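Phytoene synthase (Enterococcus hirae, PDB 5IYS) probably condenses two farnesyl diphosphate molecules head to head into a C30 carotenoid precursor, as dehydrosqualene synthases do, in a magnesium-dependent reaction. Local coordinates at residues Ala33-Leu37 with Gln240-Ala245; Pro145-Glu149 with Leu233-Cys238; Glu163-Thr168 with Gln219-Tyr224; Tyr224-Phe228 with Ala246-Arg250. All blocks are in the same frame, centred on the assembly; numbering follows the deposited sequence.

Interaction 1 of 4, residues Ala33-Leu37 with Gln240-Ala245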
loop_
_atom_site.group_PDB
_atom_site.type_symbol
_atom_site.label_atom_id
_atom_site.label_comp_id
_atom_site.label_asym_id
_atom_site.label_seq_id
_atom_site.Cartn_x
_atom_site.Cartn_y
_atom_site.Cartn_z
ATOM N N ALA A 33 11.338 -2.205 5.911
ATOM C CA ALA A 33 11.546 -2.926 4.658
ATOM C C ALA A 33 12.322 -2.052 3.666
ATOM O O ALA A 33 13.384 -2.451 3.179
ATOM C CB ALA A 33 10.217 -3.338 4.080
ATOM N N PHE A 34 11.855 -0.829 3.415
ATOM C CA PHE A 34 12.468 -0.014 2.370
ATOM C C PHE A 34 13.773 0.624 2.744
ATOM O O PHE A 34 14.511 1.081 1.885
ATOM C CB PHE A 34 11.476 0.983 1.749
ATOM C CG PHE A 34 10.454 0.320 0.852
ATOM C CD1 PHE A 34 10.860 -0.318 -0.304
ATOM C CD2 PHE A 34 9.132 0.184 1.255
ATOM C CE1 PHE A 34 9.930 -0.982 -1.116
ATOM C CE2 PHE A 34 8.182 -0.442 0.438
ATOM C CZ PHE A 34 8.577 -1.015 -0.758
ATOM N N SER A 35 14.080 0.645 4.037
ATOM C CA SER A 35 15.351 1.155 4.513
ATOM C C SER A 35 16.508 0.258 4.093
ATOM O O SER A 35 17.662 0.684 4.127
ATOM C CB SER A 35 15.320 1.314 6.037
ATOM O OG SER A 35 15.446 0.040 6.641
ATOM N N GLN A 36 16.193 -0.919 3.570
ATOM C CA GLN A 36 17.224 -1.810 3.028
ATOM C C GLN A 36 17.703 -1.425 1.627
ATOM O O GLN A 36 18.654 -2.021 1.132
ATOM C CB GLN A 36 16.707 -3.244 2.998
ATOM C CG GLN A 36 16.453 -3.776 4.412
ATOM C CD GLN A 36 15.766 -5.126 4.395
ATOM O OE1 GLN A 36 16.379 -6.177 4.625
ATOM N NE2 GLN A 36 14.506 -5.111 3.996
ATOM N N LEU A 37 16.999 -0.499 0.979
ATOM C CA LEU A 37 17.446 0.069 -0.295
ATOM C C LEU A 37 18.684 0.908 -0.088
ATOM O O LEU A 37 18.888 1.483 0.990
ATOM C CB LEU A 37 16.349 0.977 -0.858
ATOM C CG LEU A 37 15.077 0.279 -1.310
ATOM C CD1 LEU A 37 13.986 1.328 -1.691
ATOM C CD2 LEU A 37 15.491 -0.622 -2.481
ATOM N N GLN A 240 15.805 -7.300 -1.890
ATOM C CA GLN A 240 15.639 -7.601 -0.463
ATOM C C GLN A 240 14.596 -6.661 0.150
ATOM O O GLN A 240 13.688 -7.103 0.867
ATOM C CB GLN A 240 17.001 -7.413 0.221
ATOM C CG GLN A 240 17.035 -7.586 1.737
ATOM C CD GLN A 240 16.577 -8.947 2.214
ATOM O OE1 GLN A 240 16.872 -9.983 1.592
ATOM N NE2 GLN A 240 15.972 -8.968 3.393
ATOM N N ALA A 241 14.657 -5.387 -0.208
ATOM C CA ALA A 241 13.692 -4.401 0.354
ATOM C C ALA A 241 12.269 -4.668 -0.139
ATOM O O ALA A 241 11.316 -4.691 0.652
ATOM C CB ALA A 241 14.141 -2.968 -0.003
ATOM N N LEU A 242 12.110 -4.940 -1.434
ATOM C CA LEU A 242 10.763 -5.112 -1.940
ATOM C C LEU A 242 10.132 -6.408 -1.434
ATOM O O LEU A 242 8.967 -6.453 -1.062
ATOM C CB LEU A 242 10.801 -5.115 -3.476
ATOM C CG LEU A 242 9.472 -5.459 -4.147
ATOM C CD1 LEU A 242 8.399 -4.445 -3.888
ATOM C CD2 LEU A 242 9.694 -5.664 -5.664
ATOM N N ALA A 243 10.859 -7.523 -1.522
ATOM C CA ALA A 243 10.374 -8.762 -0.933
ATOM C C ALA A 243 10.085 -8.668 0.561
ATOM O O ALA A 243 9.073 -9.192 1.060
ATOM C CB ALA A 243 11.381 -9.894 -1.243
ATOM N N SER A 244 10.956 -7.985 1.307
ATOM C CA SER A 244 10.673 -7.707 2.725
ATOM C C SER A 244 9.326 -7.018 2.929
ATOM O O SER A 244 8.505 -7.434 3.773
ATOM C CB SER A 244 11.790 -6.875 3.382
ATOM O OG SER A 244 12.983 -7.626 3.376
ATOM N N ALA A 245 9.084 -5.959 2.165
ATOM C CA ALA A 245 7.804 -5.272 2.311
ATOM C C ALA A 245 6.647 -6.250 2.081
ATOM O O ALA A 245 5.666 -6.262 2.839
ATOM C CB ALA A 245 7.701 -4.068 1.377
HETATM O O HOH W 1 17.216 -3.973 -1.259
#
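Ala33 and Ala245 meet through their methyl groups, CB to CB 3.8 Å, where the C-terminal end of helix 28-34 lies against helix 236-258. Small side chains make this the tight part of the contact. The methyl of Ala241 sits against the carbonyl oxygen of Ala33, with CB 3.3 Å from O, and also against Leu37 CG (3.6 Å). The ring of Phe34 leans obliquely past Ala241 and Ala245, its CE2 3.8 Å from Ala245 CB. Toward the partly exposed side the contact turns polar. Gln36 is extended beyond CG (chi2 172°), and its amide is held by three bonds, two to helix 236-258 and one back to its own segment. NE2 gives one nearly straight bond to Ser244 OG (3.0 Å, 173°) and another to an in-plane lone pair of Ala33 O, while OE1 accepts from Gln240 NE2 at 3.1 Å, the two amide planes standing 77° apart. With both N-H groups and the oxygen engaged, the flip of the Gln36 amide is fixed. A water accepting from Ala241 N reaches Gln36 O by a weak bond. Gln240 NE2 also bonds to Leu279 O of helix 272-287. Phe34 and Leu242 belong to the pockets of the two bound farnesyl thiodiphosphates, so the end of helix 28-34, its following turn and helix 236-258 form part of the pocket wall in the all-helical squalene/phytoene synthase fold.

Interaction 2 of 4, residues Pro145-Glu149 with Leu233-Cys238; sequences PLLTE and LITEDC
The backbones run closest, by CA atoms, at Thr148 and Ile234 (CA to CA 4.8 Å), and Thr235 N gives Leu147 O a hydrogen bond of 2.8 Å at 161°. Thr235 OG1 adds a weak bond to the same oxygen, and CA of Ile234 lies 3.5 Å from Leu147 O as a C-H...O contact. At the next residue of the loop the direction reverses: the Thr148 hydroxyl, placed opposite the backbone N (chi1 -174°), donates to Leu233 O at 2.7 Å from above the carbonyl plane. A water joins this carbonyl to Glu149, accepting from its N and donating to its OE2, on the exposed flank. On the buried flank, Leu147 reaches over with CD2 to Cys238 CB (3.8 Å), while its CB faces the Ile234 CD1 methyl at 4.2 Å. The contact thus ties the loop between helices 125-143 and 155-172 to the start of helix 236-258; Leu146 and Cys238 both continue onto helix 39-60, and Leu233 touches Ile154.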
loop_
_atom_site.group_PDB
_atom_site.type_symbol
_atom_site.label_atom_id
_atom_site.label_comp_id
_atom_site.label_asym_id
_atom_site.label_seq_id
_atom_site.Cartn_x
_atom_site.Cartn_y
_atom_site.Cartn_z
ATOM N N PRO A 145 9.666 2.835 -11.134
ATOM C CA PRO A 145 10.854 3.347 -11.796
ATOM C C PRO A 145 12.049 3.406 -10.848
ATOM O O PRO A 145 13.184 3.536 -11.302
ATOM C CB PRO A 145 10.437 4.764 -12.229
ATOM C CG PRO A 145 8.937 4.695 -12.341
ATOM C CD PRO A 145 8.565 3.812 -11.166
ATOM N N LEU A 146 11.813 3.294 -9.549
ATOM C CA LEU A 146 12.951 3.175 -8.625
ATOM C C LEU A 146 13.567 1.785 -8.557
ATOM O O LEU A 146 14.592 1.595 -7.890
ATOM C CB LEU A 146 12.597 3.634 -7.201
ATOM C CG LEU A 146 11.821 4.951 -7.109
ATOM C CD1 LEU A 146 11.269 5.222 -5.698
ATOM C CD2 LEU A 146 12.708 6.097 -7.520
ATOM N N LEU A 147 12.833 0.799 -9.074
ATOM C CA LEU A 147 13.093 -0.604 -8.755
ATOM C C LEU A 147 13.530 -1.452 -9.941
ATOM O O LEU A 147 13.932 -2.593 -9.770
ATOM C CB LEU A 147 11.835 -1.216 -8.114
ATOM C CG LEU A 147 11.266 -0.522 -6.867
ATOM C CD1 LEU A 147 9.969 -1.215 -6.459
ATOM C CD2 LEU A 147 12.304 -0.628 -5.748
ATOM N N THR A 148 13.334 -0.955 -11.156
ATOM C CA THR A 148 13.585 -1.756 -12.339
ATOM C C THR A 148 14.053 -0.802 -13.435
ATOM O O THR A 148 13.625 0.349 -13.460
ATOM C CB THR A 148 12.319 -2.583 -12.787
ATOM O OG1 THR A 148 12.667 -3.451 -13.876
ATOM C CG2 THR A 148 11.191 -1.698 -13.246
ATOM N N GLU A 149 14.816 -1.327 -14.394
ATOM C CA GLU A 149 15.286 -0.552 -15.530
ATOM C C GLU A 149 14.135 -0.137 -16.436
ATOM O O GLU A 149 14.112 0.985 -16.917
ATOM C CB GLU A 149 16.389 -1.287 -16.319
ATOM C CG GLU A 149 16.010 -2.673 -16.891
ATOM C CD GLU A 149 17.211 -3.484 -17.441
ATOM O OE1 GLU A 149 17.508 -3.380 -18.653
ATOM O OE2 GLU A 149 17.839 -4.269 -16.686
ATOM N N LEU A 233 13.491 -9.167 -12.801
ATOM C CA LEU A 233 13.655 -7.902 -13.510
ATOM C C LEU A 233 13.783 -6.736 -12.520
ATOM O O LEU A 233 13.966 -5.587 -12.908
ATOM C CB LEU A 233 12.419 -7.616 -14.362
ATOM C CG LEU A 233 12.274 -8.604 -15.529
ATOM C CD1 LEU A 233 11.061 -8.315 -16.415
ATOM C CD2 LEU A 233 13.576 -8.615 -16.305
ATOM N N ILE A 234 13.576 -7.032 -11.253
ATOM C CA ILE A 234 13.883 -6.044 -10.220
ATOM C C ILE A 234 15.387 -5.873 -10.077
ATOM O O ILE A 234 16.138 -6.856 -10.040
ATOM C CB ILE A 234 13.265 -6.450 -8.905
ATOM C CG1 ILE A 234 11.747 -6.565 -9.065
ATOM C CG2 ILE A 234 13.648 -5.446 -7.776
ATOM C CD1 ILE A 234 11.050 -5.219 -9.107
ATOM N N THR A 235 15.829 -4.621 -10.019
ATOM C CA THR A 235 17.262 -4.382 -9.790
ATOM C C THR A 235 17.781 -5.118 -8.543
ATOM O O THR A 235 17.095 -5.204 -7.528
ATOM C CB THR A 235 17.546 -2.882 -9.671
ATOM O OG1 THR A 235 17.060 -2.236 -10.845
ATOM C CG2 THR A 235 19.049 -2.629 -9.571
ATOM N N GLU A 236 18.918 -5.788 -8.676
ATOM C CA GLU A 236 19.370 -6.723 -7.641
ATOM C C GLU A 236 19.395 -6.084 -6.246
ATOM O O GLU A 236 18.769 -6.603 -5.304
ATOM C CB GLU A 236 20.760 -7.269 -7.946
ATOM C CG GLU A 236 21.243 -8.202 -6.844
ATOM C CD GLU A 236 22.620 -8.764 -7.138
ATOM O OE1 GLU A 236 22.927 -8.930 -8.341
ATOM O OE2 GLU A 236 23.412 -8.954 -6.183
ATOM N N ASP A 237 19.990 -4.904 -6.156
ATOM C CA ASP A 237 20.039 -4.169 -4.867
ATOM C C ASP A 237 18.707 -3.662 -4.299
ATOM O O ASP A 237 18.655 -3.147 -3.164
ATOM C CB ASP A 237 21.097 -3.052 -4.899
ATOM C CG ASP A 237 20.743 -1.874 -5.814
ATOM O OD1 ASP A 237 19.597 -1.690 -6.287
ATOM O OD2 ASP A 237 21.637 -1.017 -5.977
ATOM N N CYS A 238 17.621 -3.865 -5.053
ATOM C CA CYS A 238 16.267 -3.494 -4.608
ATOM C C CYS A 238 15.424 -4.690 -4.193
ATOM O O CYS A 238 14.308 -4.538 -3.702
ATOM C CB CYS A 238 15.520 -2.710 -5.690
ATOM S SG CYS A 238 16.303 -1.123 -6.093
HETATM O O HOH W 2 16.080 -3.997 -13.970
#

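Interaction 3 of 4, residues Glu163-Thr168 with Gln219-Tyr224. With FPS (S-[(2E,6E)-3,7,11-trimethyldodeca-2,6,10-trienyl] trihydrogen thiodiphosphate), chain G.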
loop_
_atom_site.group_PDB
_atom_site.type_symbol
_atom_site.label_atom_id
_atom_site.label_comp_id
_atom_site.label_asym_id
_atom_site.label_seq_id
_atom_site.Cartn_x
_atom_site.Cartn_y
_atom_site.Cartn_z
ATOM N N GLU A 163 -2.488 -4.723 -5.063
ATOM C CA GLU A 163 -3.749 -5.368 -4.765
ATOM C C GLU A 163 -3.701 -6.380 -3.612
ATOM O O GLU A 163 -4.596 -6.400 -2.766
ATOM C CB GLU A 163 -4.361 -6.022 -6.027
ATOM C CG GLU A 163 -5.828 -6.398 -5.843
ATOM C CD GLU A 163 -6.358 -7.236 -7.023
ATOM O OE1 GLU A 163 -5.733 -7.230 -8.104
ATOM O OE2 GLU A 163 -7.366 -7.950 -6.857
ATOM N N ALA A 164 -2.697 -7.251 -3.597
ATOM C CA ALA A 164 -2.576 -8.220 -2.506
ATOM C C ALA A 164 -2.502 -7.472 -1.164
ATOM O O ALA A 164 -3.025 -7.934 -0.143
ATOM C CB ALA A 164 -1.296 -9.094 -2.712
ATOM N N MET A 165 -1.680 -6.430 -1.120
ATOM C CA MET A 165 -1.535 -5.669 0.120
ATOM C C MET A 165 -2.826 -4.974 0.559
ATOM O O MET A 165 -3.145 -4.911 1.761
ATOM C CB MET A 165 -0.393 -4.660 -0.045
ATOM C CG MET A 165 0.990 -5.300 0.093
ATOM S SD MET A 165 2.287 -4.047 -0.239
ATOM C CE MET A 165 3.721 -5.074 0.057
ATOM N N GLN A 166 -3.545 -4.400 -0.396
ATOM C CA GLN A 166 -4.777 -3.684 -0.063
ATOM C C GLN A 166 -5.803 -4.709 0.457
ATOM O O GLN A 166 -6.519 -4.403 1.400
ATOM C CB GLN A 166 -5.330 -2.952 -1.293
ATOM C CG GLN A 166 -6.629 -2.203 -1.066
ATOM C CD GLN A 166 -6.531 -1.226 0.091
ATOM O OE1 GLN A 166 -7.300 -1.311 1.047
ATOM N NE2 GLN A 166 -5.493 -0.404 0.083
ATOM N N LEU A 167 -5.910 -5.873 -0.183
ATOM C CA LEU A 167 -6.796 -6.947 0.316
ATOM C C LEU A 167 -6.424 -7.367 1.735
ATOM O O LEU A 167 -7.285 -7.661 2.562
ATOM C CB LEU A 167 -6.695 -8.185 -0.584
ATOM C CG LEU A 167 -7.399 -8.102 -1.938
ATOM C CD1 LEU A 167 -7.318 -9.428 -2.670
ATOM C CD2 LEU A 167 -8.851 -7.661 -1.749
ATOM N N THR A 168 -5.124 -7.490 1.988
ATOM C CA THR A 168 -4.639 -7.796 3.339
ATOM C C THR A 168 -5.073 -6.714 4.333
ATOM O O THR A 168 -5.553 -7.007 5.436
ATOM C CB THR A 168 -3.094 -7.886 3.326
ATOM O OG1 THR A 168 -2.677 -8.886 2.372
ATOM C CG2 THR A 168 -2.551 -8.224 4.714
ATOM N N GLN A 219 -7.267 -15.421 -2.311
ATOM C CA GLN A 219 -7.053 -14.551 -3.459
ATOM C C GLN A 219 -5.852 -13.633 -3.240
ATOM O O GLN A 219 -5.045 -13.474 -4.150
ATOM C CB GLN A 219 -8.270 -13.664 -3.726
ATOM C CG GLN A 219 -8.160 -12.849 -5.005
ATOM C CD GLN A 219 -7.784 -13.699 -6.222
ATOM O OE1 GLN A 219 -7.345 -13.180 -7.252
ATOM N NE2 GLN A 219 -7.891 -15.013 -6.083
ATOM N N ALA A 220 -5.816 -12.917 -2.112
ATOM C CA ALA A 220 -4.609 -12.142 -1.760
ATOM C C ALA A 220 -3.311 -12.947 -1.823
ATOM O O ALA A 220 -2.283 -12.481 -2.352
ATOM C CB ALA A 220 -4.778 -11.503 -0.377
ATOM N N GLU A 221 -3.320 -14.131 -1.220
ATOM C CA GLU A 221 -2.126 -14.981 -1.200
ATOM C C GLU A 221 -1.675 -15.397 -2.597
ATOM O O GLU A 221 -0.485 -15.367 -2.929
ATOM C CB GLU A 221 -2.379 -16.232 -0.335
ATOM C CG GLU A 221 -2.189 -15.965 1.136
ATOM C CD GLU A 221 -2.722 -17.074 2.029
ATOM O OE1 GLU A 221 -3.462 -17.941 1.529
ATOM O OE2 GLU A 221 -2.386 -17.078 3.231
ATOM N N ASN A 222 -2.645 -15.699 -3.448
ATOM C CA ASN A 222 -2.379 -15.929 -4.865
ATOM C C ASN A 222 -1.780 -14.722 -5.557
ATOM O O ASN A 222 -0.844 -14.849 -6.353
ATOM C CB ASN A 222 -3.681 -16.296 -5.596
ATOM C CG ASN A 222 -4.169 -17.698 -5.256
ATOM O OD1 ASN A 222 -5.288 -18.074 -5.609
ATOM N ND2 ASN A 222 -3.325 -18.485 -4.600
ATOM N N LEU A 223 -2.304 -13.542 -5.243
ATOM C CA LEU A 223 -1.741 -12.329 -5.828
ATOM C C LEU A 223 -0.321 -12.009 -5.377
ATOM O O LEU A 223 0.465 -11.512 -6.188
ATOM C CB LEU A 223 -2.647 -11.126 -5.585
ATOM C CG LEU A 223 -4.035 -11.217 -6.222
ATOM C CD1 LEU A 223 -4.921 -10.159 -5.551
ATOM C CD2 LEU A 223 -3.920 -10.936 -7.706
ATOM N N TYR A 224 -0.016 -12.214 -4.088
ATOM C CA TYR A 224 1.342 -12.074 -3.597
ATOM C C TYR A 224 2.226 -12.976 -4.450
ATOM O O TYR A 224 3.239 -12.542 -5.010
ATOM C CB TYR A 224 1.439 -12.448 -2.102
ATOM C CG TYR A 224 1.026 -11.342 -1.134
ATOM C CD1 TYR A 224 1.784 -10.169 -0.996
ATOM C CD2 TYR A 224 -0.026 -11.535 -0.262
ATOM C CE1 TYR A 224 1.441 -9.189 -0.059
ATOM C CE2 TYR A 224 -0.406 -10.546 0.645
ATOM C CZ TYR A 224 0.336 -9.389 0.751
ATOM O OH TYR A 224 -0.017 -8.451 1.720
HETATM C C1 FPS G . -0.478 0.253 3.753
HETATM S S1 FPS G . 0.127 1.867 4.077
HETATM C C2 FPS G . -0.184 0.085 2.273
HETATM C C3 FPS G . -0.967 -0.588 1.413
HETATM C C4 FPS G . -2.217 -1.270 1.885
HETATM C C5 FPS G . -0.600 -0.710 -0.053
HETATM C C6 FPS G . 0.691 -0.000 -0.458
HETATM C C7 FPS G . 1.123 -0.525 -1.813
HETATM C C8 FPS G . 2.417 -0.702 -2.135
HETATM C C10 FPS G . 2.728 -1.112 -3.558
HETATM C C9 FPS G . 3.551 -0.443 -1.172
HETATM C C11 FPS G . 3.560 -2.397 -3.540
HETATM C C12 FPS G . 4.048 -2.746 -4.937
HETATM C C13 FPS G . 5.250 -2.388 -5.444
HETATM C C14 FPS G . 5.635 -2.822 -6.835
HETATM C C15 FPS G . 6.248 -1.588 -4.648
HETATM P PA FPS G . 0.479 2.157 6.090
HETATM O O1A FPS G . 1.514 3.170 6.312
HETATM O O2A FPS G . -0.919 2.829 6.551
HETATM O O3A FPS G . 0.637 0.832 6.966
HETATM P PB FPS G . -0.743 0.186 7.528
HETATM O O1B FPS G . -1.021 0.666 8.926
HETATM O O2B FPS G . -0.512 -1.299 7.376
HETATM O O3B FPS G . -1.964 0.554 6.715
#
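The Tyr224 ring carries the methyl of Ala164 over the centre of one face, a CH-pi contact with CB 3.5 Å from the centroid and 5° off the normal; the Arg250 side chain covers the other face, and Thr168 OG1 lies at the edge, near the ring plane. The pair belongs to the antiparallel helix packing of the terpenoid synthase fold: the axes of segments 163-168 and 219-224, on helices 155-172 and 207-227, run at 152° and approach to 8.3 Å, with Ala164 and Ala220 at the close point. Beside the alanines, Leu167 sets CB against Ala220 CB at 3.8 Å and CD1 against Leu223 CD1, which also lies along the carboxylate end of Glu163. Met165 straddles the contact: CG meets Tyr224 obliquely while SD lies 3.8 Å from FPS C8, and Gln166 NE2 stands near FPS C4. Thr168 chi1, -57°, sets OG1 beside the backbone N, where it donates to Ala164 O at 2.7 Å and accepts from the buried Tyr224 OH at 2.8 Å.

Interaction 4 of 4, residues Tyr224-Phe228 with Ala246-Arg250. With FPS (S-[(2E,6E)-3,7,11-trimethyldodeca-2,6,10-trienyl] trihydrogen thiodiphosphate), chain G.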
loop_
_atom_site.group_PDB
_atom_site.type_symbol
_atom_site.label_atom_id
_atom_site.label_comp_id
_atom_site.label_asym_id
_atom_site.label_seq_id
_atom_site.Cartn_x
_atom_site.Cartn_y
_atom_site.Cartn_z
ATOM N N TYR A 224 -0.016 -12.214 -4.088
ATOM C CA TYR A 224 1.342 -12.074 -3.597
ATOM C C TYR A 224 2.226 -12.976 -4.450
ATOM O O TYR A 224 3.239 -12.542 -5.010
ATOM C CB TYR A 224 1.439 -12.448 -2.102
ATOM C CG TYR A 224 1.026 -11.342 -1.134
ATOM C CD1 TYR A 224 1.784 -10.169 -0.996
ATOM C CD2 TYR A 224 -0.026 -11.535 -0.262
ATOM C CE1 TYR A 224 1.441 -9.189 -0.059
ATOM C CE2 TYR A 224 -0.406 -10.546 0.645
ATOM C CZ TYR A 224 0.336 -9.389 0.751
ATOM O OH TYR A 224 -0.017 -8.451 1.720
ATOM N N GLU A 225 1.896 -14.256 -4.463
ATOM C CA GLU A 225 2.704 -15.221 -5.211
ATOM C C GLU A 225 2.872 -14.879 -6.691
ATOM O O GLU A 225 3.987 -14.934 -7.208
ATOM C CB GLU A 225 2.188 -16.648 -5.018
ATOM C CG GLU A 225 2.679 -17.311 -3.721
ATOM C CD GLU A 225 4.180 -17.615 -3.729
ATOM O OE1 GLU A 225 4.710 -17.944 -4.815
ATOM O OE2 GLU A 225 4.843 -17.489 -2.669
ATOM N N GLU A 226 1.786 -14.520 -7.368
ATOM C CA GLU A 226 1.869 -14.052 -8.738
ATOM C C GLU A 226 2.777 -12.841 -8.920
ATOM O O GLU A 226 3.553 -12.785 -9.866
ATOM C CB GLU A 226 0.488 -13.797 -9.349
ATOM C CG GLU A 226 -0.410 -15.036 -9.463
ATOM C CD GLU A 226 -1.865 -14.667 -9.684
ATOM O OE1 GLU A 226 -2.099 -13.650 -10.365
ATOM O OE2 GLU A 226 -2.763 -15.374 -9.160
ATOM N N SER A 227 2.729 -11.900 -7.986
ATOM C CA SER A 227 3.489 -10.657 -8.158
ATOM C C SER A 227 4.986 -10.916 -8.091
ATOM O O SER A 227 5.773 -10.134 -8.639
ATOM C CB SER A 227 3.100 -9.605 -7.096
ATOM O OG SER A 227 3.658 -9.934 -5.821
ATOM N N PHE A 228 5.372 -11.972 -7.378
ATOM C CA PHE A 228 6.786 -12.330 -7.208
ATOM C C PHE A 228 7.455 -12.755 -8.526
ATOM O O PHE A 228 8.680 -12.753 -8.631
ATOM C CB PHE A 228 6.967 -13.443 -6.158
ATOM C CG PHE A 228 6.501 -13.076 -4.765
ATOM C CD1 PHE A 228 6.216 -11.756 -4.423
ATOM C CD2 PHE A 228 6.282 -14.076 -3.812
ATOM C CE1 PHE A 228 5.872 -11.410 -3.119
ATOM C CE2 PHE A 228 5.917 -13.750 -2.503
ATOM C CZ PHE A 228 5.680 -12.419 -2.163
ATOM N N ALA A 246 6.750 -7.060 1.026
ATOM C CA ALA A 246 5.717 -8.018 0.711
ATOM C C ALA A 246 5.530 -9.037 1.859
ATOM O O ALA A 246 4.394 -9.358 2.195
ATOM C CB ALA A 246 6.043 -8.729 -0.648
ATOM N N PHE A 247 6.622 -9.678 2.307
ATOM C CA PHE A 247 6.512 -10.749 3.306
ATOM C C PHE A 247 6.012 -10.199 4.640
ATOM O O PHE A 247 5.129 -10.787 5.290
ATOM C CB PHE A 247 7.871 -11.410 3.544
ATOM C CG PHE A 247 8.197 -12.537 2.586
ATOM C CD1 PHE A 247 8.276 -12.311 1.225
ATOM C CD2 PHE A 247 8.676 -13.749 3.087
ATOM C CE1 PHE A 247 8.691 -13.336 0.336
ATOM C CE2 PHE A 247 9.117 -14.755 2.235
ATOM C CZ PHE A 247 9.104 -14.552 0.852
ATOM N N ILE A 248 6.523 -9.035 5.022
ATOM C CA ILE A 248 6.021 -8.422 6.260
ATOM C C ILE A 248 4.525 -8.111 6.168
ATOM O O ILE A 248 3.783 -8.364 7.123
ATOM C CB ILE A 248 6.878 -7.214 6.688
ATOM C CG1 ILE A 248 8.240 -7.745 7.142
ATOM C CG2 ILE A 248 6.241 -6.377 7.806
ATOM C CD1 ILE A 248 9.374 -6.725 7.021
ATOM N N TYR A 249 4.082 -7.504 5.064
ATOM C CA TYR A 249 2.670 -7.163 4.969
ATOM C C TYR A 249 1.797 -8.432 4.946
ATOM O O TYR A 249 0.791 -8.495 5.654
ATOM C CB TYR A 249 2.385 -6.235 3.782
ATOM C CG TYR A 249 1.315 -5.237 4.129
ATOM C CD1 TYR A 249 1.588 -4.177 4.984
ATOM C CD2 TYR A 249 0.010 -5.428 3.700
ATOM C CE1 TYR A 249 0.621 -3.253 5.298
ATOM C CE2 TYR A 249 -0.990 -4.511 4.011
ATOM C CZ TYR A 249 -0.673 -3.444 4.824
ATOM O OH TYR A 249 -1.646 -2.556 5.170
ATOM N N ARG A 250 2.237 -9.455 4.215
ATOM C CA ARG A 250 1.465 -10.692 4.038
ATOM C C ARG A 250 1.275 -11.432 5.356
ATOM O O ARG A 250 0.291 -12.152 5.555
ATOM C CB ARG A 250 2.189 -11.650 3.078
ATOM C CG ARG A 250 1.449 -12.972 2.897
ATOM C CD ARG A 250 2.093 -13.799 1.776
ATOM N NE ARG A 250 3.456 -14.150 2.170
ATOM C CZ ARG A 250 4.285 -14.866 1.419
ATOM N NH1 ARG A 250 3.886 -15.276 0.220
ATOM N NH2 ARG A 250 5.530 -15.099 1.833
HETATM C C1 FPS G . -0.478 0.253 3.753
HETATM S S1 FPS G . 0.127 1.867 4.077
HETATM C C2 FPS G . -0.184 0.085 2.273
HETATM C C3 FPS G . -0.967 -0.588 1.413
HETATM C C4 FPS G . -2.217 -1.270 1.885
HETATM C C5 FPS G . -0.600 -0.710 -0.053
HETATM C C6 FPS G . 0.691 -0.000 -0.458
HETATM C C7 FPS G . 1.123 -0.525 -1.813
HETATM C C8 FPS G . 2.417 -0.702 -2.135
HETATM C C10 FPS G . 2.728 -1.112 -3.558
HETATM C C9 FPS G . 3.551 -0.443 -1.172
HETATM C C11 FPS G . 3.560 -2.397 -3.540
HETATM C C12 FPS G . 4.048 -2.746 -4.937
HETATM C C13 FPS G . 5.250 -2.388 -5.444
HETATM C C14 FPS G . 5.635 -2.822 -6.835
HETATM C C15 FPS G . 6.248 -1.588 -4.648
HETATM P PA FPS G . 0.479 2.157 6.090
HETATM O O1A FPS G . 1.514 3.170 6.312
HETATM O O2A FPS G . -0.919 2.829 6.551
HETATM O O3A FPS G . 0.637 0.832 6.966
HETATM P PB FPS G . -0.743 0.186 7.528
HETATM O O1B FPS G . -1.021 0.666 8.926
HETATM O O2B FPS G . -0.512 -1.299 7.376
HETATM O O3B FPS G . -1.964 0.554 6.715
HETATM O O HOH W 3 6.546 -17.249 -0.622
#
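Lining the prenyl-diphosphate pocket, Tyr249 donates from OH to O2B of the bound farnesyl thiodiphosphate at 2.8 Å, and the edge of its ring is met in plane by Tyr224 OH, 3.6 Å from CD2. That hydroxyl bonds to Thr168, and Tyr249 OH also to the magnesium-site residue Asn169. The aliphatic part of Arg250 runs along the Tyr224 ring, with CB 3.8 Å from the centroid, over the face opposite Ala164. A bend at chi3 (64°) then carries the guanidinium outward between aromatic residues. There NH2 lies 3.5 Å above the centre of the Phe247 ring plane, and NH1 comes to the edge of Phe228 at CE2. Phe228 also sets CE1 against Ala246 CB at 3.7 Å. Nearer the surface Glu225 OE2 makes a long salt bridge to Arg250 NH1 (3.8 Å), and a water donates to OE2 and accepts weakly from NH1. The arginine charge here meets a distant carboxylate, a weakly bound water and the Phe247 face, so its carbon chain probably contributes much of the packing.

How the interactions relate
Interactions 1, 2 and 4 follow helix 236-258 from the connection leading into it, 233-238, through 240-245 to 246-250. Interactions 1 and 2, with centres 12 Å apart, touch where Leu37 CD2 lies 3.7 Å from Cys238 CA and Leu242 CD2 the same distance from Ile234 CD1. Interactions 3 and 4 are closer, 7 Å between centres, and share Tyr224; Met165 O is 3.1 Å from Tyr249 CE2, and both contacts touch the same farnesyl thiodiphosphate. Met165 CE reaches Ala245 O at 3.6 Å, joining interaction 3 to interaction 1. Interaction 2 stays about 10 Å (nearest atoms) from interaction 3, although Leu147 approaches a farnesyl ligand. The side chain of Tyr249 lies about 7 Å from a magnesium ion.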